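Local structure of FMN-dependent nitronate monooxygenase (Shewanella oneidensis, 5LSM) at residues T56-R59 / P65-V68; A95-D100 / R308-R313; E139-I144 / S149-T154; D260-T265 / Q326-C331. The protein probably catalyses the FMN-dependent oxidation of propionate 3-nitronate by molecular oxygen, a reaction that detoxifies the nitronate. All blocks are in the same frame, centred on the assembly; numbering follows the deposited sequence.

How the interactions relate
Interactions 1 and 3 both pack a helix against a strand of the same parallel sheet, within two beta-alpha-beta units of the TIM-barrel-type fold. Their centres are about 16 Å apart. Interactions 2 and 4 lie outside that sheet. Interaction 2 joins helices 91-97 and 301-313, and interaction 4 joins two loops; their centres are about 26 Å apart. Along the chain, interaction 1 closes before the other three open. Interaction 3 is nested inside the loop closed by interaction 2, while the segments of interactions 2 and 4 alternate. Interactions 1 and 3 thus join neighbouring elements of the chain. Interactions 2 and 4 join distant parts, interaction 4 beside the FMN and the second subunit.

Interaction 1 of 4, residues T56-R59 / P65-V68; sequences TAIR and PINV
Ile-58 on helix 56-59 and Ile-66 in segment 65-68 mark the closest approach of the two backbones, with 8.7 Å between their CA atoms. The side chains of both fill this gap. They reach toward each other tip to tip, and CG2 of Ile-58 meets CD1 of Ile-66 at 3.6 Å. CG2 of Ile-66 adds a second methyl contact, 3.9 Å from CG2 of Ile-58. The CG2 branch of Ile-58 stands anti to the backbone N (chi1 -72°), and this branch makes the close contacts. The contact is buried and belongs to the beta-alpha-beta unit made of strand 39-42, helix 48-59 and strand 66-71 of the TIM-barrel-type fold. It joins the last turn of the helix to the beginning of the strand that follows, across a short loop. The chain of Arg-59 bends at chi2 (-56°), and its guanidinium then reaches CD1 of Ile-66 with one face. NH1 of Arg-59 is 3.7 Å from that methyl. With an alanine at Ile-66, Ile-58 CG2 would probably lose both methyls it packs on, and the guanidinium the methyl under its face. The charge of Arg-59 is met by Glu-127, whose OE2 forms a salt bridge with NH2. The other carboxylate oxygen, OE1 of Glu-127, accepts a hydrogen bond from the backbone N of Ile-66.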
loop_
_atom_site.group_PDB
_atom_site.type_symbol
_atom_site.label_atom_id
_atom_site.label_comp_id
_atom_site.label_asym_id
_atom_site.label_seq_id
_atom_site.Cartn_x
_atom_site.Cartn_y
_atom_site.Cartn_z
ATOM N N THR A 56 20.362 -4.897 -30.813
ATOM C CA THR A 56 21.298 -4.341 -31.774
ATOM C C THR A 56 21.117 -2.806 -31.849
ATOM O O THR A 56 22.092 -2.048 -31.741
ATOM C CB THR A 56 21.161 -5.029 -33.166
ATOM O OG1 THR A 56 21.671 -6.366 -33.084
ATOM C CG2 THR A 56 21.949 -4.289 -34.240
ATOM N N ALA A 57 19.867 -2.353 -31.901
ATOM C CA ALA A 57 19.573 -0.920 -31.848
ATOM C C ALA A 57 20.092 -0.246 -30.568
ATOM O O ALA A 57 20.596 0.875 -30.621
ATOM C CB ALA A 57 18.085 -0.668 -32.011
ATOM N N ILE A 58 20.011 -0.921 -29.429
ATOM C CA ILE A 58 20.567 -0.348 -28.201
ATOM C C ILE A 58 22.087 -0.206 -28.294
ATOM O O ILE A 58 22.636 0.857 -27.986
ATOM C CB ILE A 58 20.174 -1.161 -26.954
ATOM C CG1 ILE A 58 18.688 -0.937 -26.638
ATOM C CG2 ILE A 58 21.028 -0.762 -25.752
ATOM C CD1 ILE A 58 18.058 -2.040 -25.800
ATOM N N ARG A 59 22.756 -1.229 -28.817
ATOM C CA ARG A 59 24.216 -1.282 -28.757
ATOM C C ARG A 59 24.899 -0.330 -29.732
ATOM O O ARG A 59 26.060 0.015 -29.550
ATOM C CB ARG A 59 24.728 -2.711 -28.952
ATOM C CG ARG A 59 24.504 -3.611 -27.743
ATOM C CD ARG A 59 25.107 -3.065 -26.443
ATOM N NE ARG A 59 25.453 -4.157 -25.521
ATOM C CZ ARG A 59 25.472 -4.069 -24.188
ATOM N NH1 ARG A 59 25.205 -2.919 -23.578
ATOM N NH2 ARG A 59 25.798 -5.134 -23.462
ATOM N N PRO A 65 25.753 0.516 -19.524
ATOM C CA PRO A 65 24.986 -0.629 -19.002
ATOM C C PRO A 65 23.493 -0.585 -19.304
ATOM O O PRO A 65 22.909 0.493 -19.446
ATOM C CB PRO A 65 25.215 -0.553 -17.498
ATOM C CG PRO A 65 26.542 0.119 -17.364
ATOM C CD PRO A 65 26.632 1.098 -18.494
ATOM N N ILE A 66 22.926 -1.766 -19.520
ATOM C CA ILE A 66 21.496 -1.917 -19.697
ATOM C C ILE A 66 20.999 -3.169 -19.010
ATOM O O ILE A 66 21.768 -4.083 -18.706
ATOM C CB ILE A 66 21.108 -2.009 -21.184
ATOM C CG1 ILE A 66 21.565 -3.340 -21.771
ATOM C CG2 ILE A 66 21.700 -0.846 -21.954
ATOM C CD1 ILE A 66 21.517 -3.363 -23.277
ATOM N N ASN A 67 19.682 -3.222 -18.872
ATOM C CA ASN A 67 18.965 -4.238 -18.116
ATOM C C ASN A 67 17.974 -4.820 -19.091
ATOM O O ASN A 67 17.223 -4.079 -19.695
ATOM C CB ASN A 67 18.251 -3.556 -16.943
ATOM C CG ASN A 67 17.127 -4.399 -16.328
ATOM O OD1 ASN A 67 17.149 -5.635 -16.339
ATOM N ND2 ASN A 67 16.181 -3.716 -15.705
ATOM N N VAL A 68 18.079 -6.114 -19.383
ATOM C CA VAL A 68 17.064 -6.779 -20.215
ATOM C C VAL A 68 16.154 -7.622 -19.329
ATOM O O VAL A 68 16.624 -8.301 -18.402
ATOM C CB VAL A 68 17.680 -7.635 -21.362
ATOM C CG1 VAL A 68 18.730 -6.840 -22.104
ATOM C CG2 VAL A 68 18.289 -8.925 -20.831
#

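Interaction 2 of 4, residues A95-D100 / R308-R313; sequences AEFNLD and RTAAER
The last turn of helix 91-97 and the residues after it meet the last turns of helix 301-313 here, with Phe-97 and Leu-99 set against Ala-310 and Ala-311. The CA atoms of Phe-97 and Ala-310 are 7.0 Å apart. The small alanine side chains are consistent with this close approach. CE2 of the Phe-97 ring is 3.7 Å from CB of Ala-311. The same ring passes Ala-310 more loosely, with CD2 at 4.3 Å from CB. Both methyls lie oblique to the ring. Leu-99 closes in on Ala-310: its CD1 is 3.7 Å from CB of Ala-310, and its CD2 is 4.1 Å from the same atom. With CG of the leucine turned anti to the carbonyl carbon (chi1 -75°), both of its branches lie against this one methyl.

Between the two side chains the helix stops in a Schellman motif. Asn-98 has positive phi, and two bonds run back into the last turn. One of them joins N of Asn-98 to O of Ala-95. The reversal brings Leu-99 round to the same side as Phe-97. The contact joins parts of the chain more than 200 residues apart, away from the FMN site. Phe-97 also meets the ring of Phe-319, with the two planes at about 85°, and both Phe-97 and Leu-99 touch Leu-307. On helix 301-313, NE of Arg-308 makes a salt bridge of 3.1 Å with OE2 of Glu-312, one turn on. The acceptor lies in the guanidinium plane, but the donor approaches from above the carboxylate plane.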
loop_
_atom_site.group_PDB
_atom_site.type_symbol
_atom_site.label_atom_id
_atom_site.label_comp_id
_atom_site.label_asym_id
_atom_site.label_seq_id
_atom_site.Cartn_x
_atom_site.Cartn_y
_atom_site.Cartn_z
ATOM N N ALA A 95 -21.264 -8.808 -28.591
ATOM C CA ALA A 95 -22.488 -8.299 -29.201
ATOM C C ALA A 95 -22.501 -6.759 -29.317
ATOM O O ALA A 95 -22.756 -6.207 -30.378
ATOM C CB ALA A 95 -23.698 -8.787 -28.411
ATOM N N GLU A 96 -22.272 -6.071 -28.208
ATOM C CA GLU A 96 -22.289 -4.609 -28.210
ATOM C C GLU A 96 -21.372 -4.069 -29.309
ATOM O O GLU A 96 -21.803 -3.321 -30.175
ATOM C CB GLU A 96 -21.885 -4.077 -26.833
ATOM C CG GLU A 96 -21.633 -2.579 -26.788
ATOM C CD GLU A 96 -21.384 -2.071 -25.387
ATOM O OE1 GLU A 96 -21.364 -2.905 -24.457
ATOM O OE2 GLU A 96 -21.217 -0.838 -25.219
ATOM N N PHE A 97 -20.160 -4.589 -29.362
ATOM C CA PHE A 97 -19.129 -4.073 -30.257
ATOM C C PHE A 97 -19.075 -4.808 -31.609
ATOM O O PHE A 97 -18.177 -4.551 -32.418
ATOM C CB PHE A 97 -17.753 -4.158 -29.563
ATOM C CG PHE A 97 -17.558 -3.137 -28.484
ATOM C CD1 PHE A 97 -17.919 -3.414 -27.168
ATOM C CD2 PHE A 97 -16.979 -1.907 -28.771
ATOM C CE1 PHE A 97 -17.738 -2.474 -26.168
ATOM C CE2 PHE A 97 -16.813 -0.954 -27.777
ATOM C CZ PHE A 97 -17.195 -1.241 -26.474
ATOM N N ASN A 98 -20.006 -5.735 -31.839
ATOM C CA ASN A 98 -20.093 -6.455 -33.114
ATOM C C ASN A 98 -18.782 -7.157 -33.478
ATOM O O ASN A 98 -18.251 -6.980 -34.570
ATOM C CB ASN A 98 -20.508 -5.498 -34.237
ATOM C CG ASN A 98 -21.220 -6.205 -35.391
ATOM O OD1 ASN A 98 -21.306 -7.436 -35.450
ATOM N ND2 ASN A 98 -21.737 -5.415 -36.315
ATOM N N LEU A 99 -18.277 -7.968 -32.557
ATOM C CA LEU A 99 -17.000 -8.642 -32.745
ATOM C C LEU A 99 -17.193 -10.131 -32.799
ATOM O O LEU A 99 -17.884 -10.700 -31.960
ATOM C CB LEU A 99 -16.049 -8.308 -31.604
ATOM C CG LEU A 99 -15.463 -6.911 -31.695
ATOM C CD1 LEU A 99 -15.024 -6.444 -30.318
ATOM C CD2 LEU A 99 -14.309 -6.880 -32.693
ATOM N N ASP A 100 -16.509 -10.757 -33.749
ATOM C CA ASP A 100 -16.485 -12.209 -33.899
ATOM C C ASP A 100 -15.101 -12.704 -33.466
ATOM O O ASP A 100 -14.160 -12.656 -34.258
ATOM C CB ASP A 100 -16.773 -12.568 -35.371
ATOM C CG ASP A 100 -16.620 -14.052 -35.672
ATOM O OD1 ASP A 100 -16.378 -14.845 -34.733
ATOM O OD2 ASP A 100 -16.726 -14.417 -36.870
ATOM N N ARG A 308 -10.636 -4.629 -26.845
ATOM C CA ARG A 308 -9.680 -3.560 -26.704
ATOM C C ARG A 308 -9.461 -2.798 -28.001
ATOM O O ARG A 308 -9.542 -1.573 -28.024
ATOM C CB ARG A 308 -8.347 -4.120 -26.237
ATOM C CG ARG A 308 -7.248 -3.078 -26.241
ATOM C CD ARG A 308 -5.929 -3.708 -25.882
ATOM N NE ARG A 308 -4.917 -2.686 -25.733
ATOM C CZ ARG A 308 -3.648 -2.930 -25.458
ATOM N NH1 ARG A 308 -3.227 -4.181 -25.286
ATOM N NH2 ARG A 308 -2.812 -1.917 -25.319
ATOM N N THR A 309 -9.087 -3.522 -29.052
ATOM C CA THR A 309 -8.853 -2.919 -30.357
ATOM C C THR A 309 -10.049 -2.128 -30.835
ATOM O O THR A 309 -9.906 -0.978 -31.264
ATOM C CB THR A 309 -8.552 -3.984 -31.416
ATOM O OG1 THR A 309 -7.427 -4.752 -30.995
ATOM C CG2 THR A 309 -8.270 -3.331 -32.784
ATOM N N ALA A 310 -11.221 -2.762 -30.780
ATOM C CA ALA A 310 -12.475 -2.133 -31.217
ATOM C C ALA A 310 -12.788 -0.886 -30.403
ATOM O O ALA A 310 -13.190 0.132 -30.957
ATOM C CB ALA A 310 -13.633 -3.116 -31.106
ATOM N N ALA A 311 -12.660 -0.981 -29.080
ATOM C CA ALA A 311 -13.102 0.109 -28.215
ATOM C C ALA A 311 -12.114 1.278 -28.276
ATOM O O ALA A 311 -12.526 2.437 -28.335
ATOM C CB ALA A 311 -13.291 -0.387 -26.791
ATOM N N GLU A 312 -10.823 0.960 -28.387
ATOM C CA GLU A 312 -9.793 1.990 -28.627
ATOM C C GLU A 312 -10.012 2.692 -29.963
ATOM O O GLU A 312 -9.966 3.907 -30.023
ATOM C CB GLU A 312 -8.364 1.411 -28.557
ATOM C CG GLU A 312 -7.890 1.129 -27.136
ATOM C CD GLU A 312 -6.419 0.736 -27.040
ATOM O OE1 GLU A 312 -5.662 0.974 -28.002
ATOM O OE2 GLU A 312 -6.009 0.216 -25.976
ATOM N N ARG A 313 -10.340 1.942 -31.012
ATOM C CA ARG A 313 -10.603 2.563 -32.315
ATOM C C ARG A 313 -11.707 3.633 -32.223
ATOM O O ARG A 313 -11.619 4.660 -32.879
ATOM C CB ARG A 313 -10.945 1.515 -33.385
#

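Interaction 3 of 4, residues E139-I144 / S149-T154; sequences ELLLEI and SKVIST
Ile-144 on helix 139-144 carries the tight part of this contact. Its CG2 is 3.6 Å from CG2 of Val-151 and 3.7 Å from CB of Ser-149. A chi1 of -70° carries that methyl to the side anti to the backbone N of Ile-144, where it meets both residues. The side chains of Ile-144 and Val-151 cross at about a right angle. The carbonyl O of Ile-144 also lies 3.6 Å from CB of Ser-149. The backbones are nearest here too, because only four residues separate the segments. The hydroxyl of Ser-149 is buried and bonds to the carbonyl O of Pro-126.

One turn back along the helix the packing is looser. CD1 of Leu-141 comes only to 4.5 Å from CG1 of Val-151. Beyond that, Glu-139 and Leu-142 are on the exposed outer side of the helix. The contact closes the beta-alpha-beta unit of strand 128-132, helix 138-145 and strand 150-155. Ile-144 also lies on Val-129 and Phe-131 of strand 128-132, so the helix covers both strands of its unit. Strand 150-155 continues the sheet, with strand 171-175 on its other side.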
loop_
_atom_site.group_PDB
_atom_site.type_symbol
_atom_site.label_atom_id
_atom_site.label_comp_id
_atom_site.label_asym_id
_atom_site.label_seq_id
_atom_site.Cartn_x
_atom_site.Cartn_y
_atom_site.Cartn_z
ATOM N N GLU A 139 20.419 -23.869 -14.190
ATOM C CA GLU A 139 21.298 -23.969 -15.364
ATOM C C GLU A 139 21.234 -22.700 -16.203
ATOM O O GLU A 139 22.269 -22.128 -16.563
ATOM C CB GLU A 139 20.917 -25.172 -16.231
ATOM C CG GLU A 139 21.173 -26.507 -15.552
ATOM C CD GLU A 139 20.294 -27.621 -16.091
ATOM O OE1 GLU A 139 19.049 -27.491 -16.014
ATOM O OE2 GLU A 139 20.850 -28.630 -16.580
ATOM N N LEU A 140 20.010 -22.273 -16.515
ATOM C CA LEU A 140 19.763 -20.979 -17.149
ATOM C C LEU A 140 20.415 -19.825 -16.387
ATOM O O LEU A 140 21.050 -18.965 -16.981
ATOM C CB LEU A 140 18.264 -20.740 -17.284
ATOM C CG LEU A 140 17.529 -21.684 -18.256
ATOM C CD1 LEU A 140 16.048 -21.349 -18.335
ATOM C CD2 LEU A 140 18.143 -21.649 -19.648
ATOM N N LEU A 141 20.314 -19.858 -15.069
ATOM C CA LEU A 141 20.920 -18.852 -14.212
ATOM C C LEU A 141 22.439 -18.871 -14.283
ATOM O O LEU A 141 23.072 -17.819 -14.269
ATOM C CB LEU A 141 20.504 -19.108 -12.768
ATOM C CG LEU A 141 19.913 -17.944 -11.994
ATOM C CD1 LEU A 141 18.860 -17.246 -12.841
ATOM C CD2 LEU A 141 19.311 -18.453 -10.682
ATOM N N LEU A 142 23.032 -20.064 -14.239
ATOM C CA LEU A 142 24.492 -20.188 -14.340
ATOM C C LEU A 142 24.984 -19.717 -15.704
ATOM O O LEU A 142 25.992 -19.000 -15.808
ATOM C CB LEU A 142 24.952 -21.624 -14.089
ATOM C CG LEU A 142 24.821 -22.150 -12.653
ATOM C CD1 LEU A 142 25.284 -23.604 -12.593
ATOM C CD2 LEU A 142 25.601 -21.284 -11.670
ATOM N N GLU A 143 24.238 -20.043 -16.746
ATOM C CA GLU A 143 24.596 -19.548 -18.071
ATOM C C GLU A 143 24.688 -18.027 -18.084
ATOM O O GLU A 143 25.656 -17.476 -18.580
ATOM C CB GLU A 143 23.606 -20.018 -19.134
ATOM C CG GLU A 143 24.070 -19.705 -20.551
ATOM C CD GLU A 143 22.995 -19.902 -21.596
ATOM O OE1 GLU A 143 21.838 -20.253 -21.243
ATOM O OE2 GLU A 143 23.328 -19.738 -22.788
ATOM N N ILE A 144 23.667 -17.364 -17.547
ATOM C CA ILE A 144 23.628 -15.907 -17.475
ATOM C C ILE A 144 24.815 -15.329 -16.684
ATOM O O ILE A 144 25.458 -14.380 -17.129
ATOM C CB ILE A 144 22.288 -15.395 -16.860
ATOM C CG1 ILE A 144 21.136 -15.626 -17.833
ATOM C CG2 ILE A 144 22.357 -13.904 -16.552
ATOM C CD1 ILE A 144 19.783 -15.695 -17.164
ATOM N N SER A 149 26.887 -11.030 -16.367
ATOM C CA SER A 149 25.631 -10.335 -16.087
ATOM C C SER A 149 25.289 -10.437 -14.617
ATOM O O SER A 149 25.474 -11.479 -14.007
ATOM C CB SER A 149 24.501 -10.946 -16.888
ATOM O OG SER A 149 24.818 -10.974 -18.261
ATOM N N LYS A 150 24.869 -9.326 -14.031
ATOM C CA LYS A 150 24.247 -9.365 -12.719
ATOM C C LYS A 150 22.811 -9.757 -12.910
ATOM O O LYS A 150 22.171 -9.348 -13.879
ATOM C CB LYS A 150 24.305 -7.994 -12.037
ATOM C CG LYS A 150 25.692 -7.411 -11.935
ATOM C CD LYS A 150 26.607 -8.287 -11.098
ATOM C CE LYS A 150 28.048 -7.789 -11.164
ATOM N NZ LYS A 150 28.550 -7.835 -12.573
ATOM N N VAL A 151 22.290 -10.515 -11.964
ATOM C CA VAL A 151 20.910 -10.960 -12.024
ATOM C C VAL A 151 20.104 -10.333 -10.899
ATOM O O VAL A 151 20.472 -10.457 -9.721
ATOM C CB VAL A 151 20.827 -12.484 -11.919
ATOM C CG1 VAL A 151 19.395 -12.938 -11.690
ATOM C CG2 VAL A 151 21.387 -13.124 -13.179
ATOM N N ILE A 152 18.987 -9.707 -11.266
ATOM C CA ILE A 152 18.026 -9.186 -10.294
ATOM C C ILE A 152 16.597 -9.705 -10.540
ATOM O O ILE A 152 16.260 -10.111 -11.655
ATOM C CB ILE A 152 18.003 -7.647 -10.301
ATOM C CG1 ILE A 152 17.457 -7.118 -11.623
ATOM C CG2 ILE A 152 19.390 -7.091 -10.063
ATOM C CD1 ILE A 152 17.293 -5.617 -11.633
ATOM N N SER A 153 15.769 -9.695 -9.486
ATOM C CA SER A 153 14.376 -10.148 -9.587
ATOM C C SER A 153 13.497 -9.450 -8.576
ATOM O O SER A 153 13.994 -8.758 -7.684
ATOM C CB SER A 153 14.258 -11.654 -9.403
ATOM O OG SER A 153 12.888 -12.053 -9.439
ATOM N N THR A 154 12.185 -9.601 -8.742
ATOM C CA THR A 154 11.235 -8.832 -7.953
ATOM C C THR A 154 10.739 -9.656 -6.739
ATOM O O THR A 154 10.455 -10.835 -6.854
ATOM C CB THR A 154 10.061 -8.310 -8.840
ATOM O OG1 THR A 154 10.482 -7.153 -9.591
ATOM C CG2 THR A 154 8.868 -7.920 -7.997
#

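Interaction 4 of 4, residues D260-T265 / Q326-C331; sequences DAAQHT and QNASGC
CB of Ala-262 faces CB of Ala-328 at 4.2 Å, the one apolar contact between the two loops. At the other end, OG1 of Thr-265 lies 3.7 Å from CG of Gln-326. This is a van der Waals contact between a hydroxyl oxygen and a methylene group. The same hydroxyl is hydrogen-bonded to Arg-277.

Polar contact runs through a water. It donates to O of Gln-263 and to O of Gln-326, each at 2.7 Å, and so links the two loops. The carbonyl O of Gln-326 also accepts from Gln-203 of the second subunit.

Within segment 326-331, OD1 of Asn-327 takes two bonds. N of Ser-329 is 3.1 Å away, which makes an Asx turn, and OG of Ser-329 donates at 2.7 Å. A type I turn from Ala-328 to Cys-331 overlaps it.

The loops lie beside the flavin site, with the side chain of Gln-326 about 7 Å from the FMN and that of Ala-328 about 5 Å from the side chain of Thr-239, which binds FMN. Few direct contacts and a shared water suggest that the fit probably depends on the water and on the subunit interface as well as on the small side chains.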
loop_
_atom_site.group_PDB
_atom_site.type_symbol
_atom_site.label_atom_id
_atom_site.label_comp_id
_atom_site.label_asym_id
_atom_site.label_seq_id
_atom_site.Cartn_x
_atom_site.Cartn_y
_atom_site.Cartn_z
ATOM N N ASP A 260 -8.222 12.808 -14.396
ATOM C CA ASP A 260 -8.359 12.592 -12.971
ATOM C C ASP A 260 -8.860 11.181 -12.628
ATOM O O ASP A 260 -8.772 10.748 -11.476
ATOM C CB ASP A 260 -9.222 13.694 -12.323
ATOM C CG ASP A 260 -10.637 13.747 -12.875
ATOM O OD1 ASP A 260 -11.215 12.677 -13.155
ATOM O OD2 ASP A 260 -11.189 14.866 -12.980
ATOM N N ALA A 261 -9.280 10.425 -13.640
ATOM C CA ALA A 261 -9.409 8.962 -13.505
ATOM C C ALA A 261 -8.069 8.272 -13.133
ATOM O O ALA A 261 -8.050 7.265 -12.425
ATOM C CB ALA A 261 -9.962 8.369 -14.796
ATOM N N ALA A 262 -6.954 8.826 -13.598
ATOM C CA ALA A 262 -5.654 8.233 -13.340
ATOM C C ALA A 262 -5.409 7.983 -11.853
ATOM O O ALA A 262 -4.697 7.059 -11.501
ATOM C CB ALA A 262 -4.556 9.111 -13.910
ATOM N N GLN A 263 -6.001 8.812 -10.994
ATOM C CA GLN A 263 -5.856 8.687 -9.539
ATOM C C GLN A 263 -6.448 7.419 -8.944
ATOM O O GLN A 263 -5.985 6.981 -7.891
ATOM C CB GLN A 263 -6.455 9.900 -8.821
ATOM C CG GLN A 263 -5.630 11.180 -8.978
ATOM C CD GLN A 263 -6.415 12.432 -8.607
ATOM O OE1 GLN A 263 -6.951 13.120 -9.479
ATOM N NE2 GLN A 263 -6.504 12.721 -7.306
ATOM N N HIS A 264 -7.481 6.849 -9.577
ATOM C CA HIS A 264 -8.104 5.618 -9.074
ATOM C C HIS A 264 -7.616 4.385 -9.840
ATOM O O HIS A 264 -7.981 4.190 -11.003
ATOM C CB HIS A 264 -9.632 5.702 -9.142
ATOM C CG HIS A 264 -10.328 4.509 -8.552
ATOM N ND1 HIS A 264 -11.650 4.214 -8.811
ATOM C CD2 HIS A 264 -9.896 3.564 -7.680
ATOM C CE1 HIS A 264 -11.989 3.110 -8.163
ATOM N NE2 HIS A 264 -10.948 2.703 -7.459
ATOM N N THR A 265 -6.785 3.565 -9.190
ATOM C CA THR A 265 -6.265 2.355 -9.806
ATOM C C THR A 265 -6.679 1.172 -8.979
ATOM O O THR A 265 -7.185 1.344 -7.877
ATOM C CB THR A 265 -4.730 2.354 -9.909
ATOM O OG1 THR A 265 -4.156 2.412 -8.601
ATOM C CG2 THR A 265 -4.250 3.519 -10.722
ATOM N N GLN A 326 0.098 4.078 -8.130
ATOM C CA GLN A 326 -0.827 4.862 -7.335
ATOM C C GLN A 326 -0.427 6.316 -7.222
ATOM O O GLN A 326 -1.101 7.093 -6.536
ATOM C CB GLN A 326 -0.957 4.278 -5.937
ATOM C CG GLN A 326 -1.787 3.017 -5.867
ATOM C CD GLN A 326 -2.084 2.612 -4.428
ATOM O OE1 GLN A 326 -1.215 2.687 -3.548
ATOM N NE2 GLN A 326 -3.311 2.195 -4.183
ATOM N N ASN A 327 0.643 6.698 -7.897
ATOM C CA ASN A 327 1.046 8.105 -7.962
ATOM C C ASN A 327 1.374 8.459 -9.399
ATOM O O ASN A 327 2.453 8.135 -9.888
ATOM C CB ASN A 327 2.265 8.365 -7.053
ATOM C CG ASN A 327 2.471 9.840 -6.754
ATOM O OD1 ASN A 327 1.964 10.706 -7.452
ATOM N ND2 ASN A 327 3.202 10.125 -5.694
ATOM N N ALA A 328 0.397 9.025 -10.097
ATOM C CA ALA A 328 0.586 9.465 -11.461
ATOM C C ALA A 328 1.132 10.892 -11.544
ATOM O O ALA A 328 1.387 11.386 -12.623
ATOM C CB ALA A 328 -0.726 9.362 -12.221
ATOM N N SER A 329 1.347 11.548 -10.412
ATOM C CA SER A 329 1.626 12.982 -10.424
ATOM C C SER A 329 3.021 13.341 -10.974
ATOM O O SER A 329 3.349 14.520 -11.092
ATOM C CB SER A 329 1.485 13.551 -9.014
ATOM O OG SER A 329 2.606 13.191 -8.217
ATOM N N GLY A 330 3.867 12.345 -11.231
ATOM C CA GLY A 330 5.251 12.605 -11.655
ATOM C C GLY A 330 5.485 12.520 -13.158
ATOM O O GLY A 330 6.597 12.795 -13.641
ATOM N N CYS A 331 4.448 12.120 -13.894
ATOM C CA CYS A 331 4.540 11.987 -15.336
ATOM C C CYS A 331 4.642 13.362 -15.944
ATOM O O CYS A 331 3.950 14.274 -15.535
ATOM C CB CYS A 331 3.317 11.258 -15.911
ATOM S SG CYS A 331 2.875 9.728 -15.051
HETATM O O HOH W 1 -3.699 7.898 -6.754
#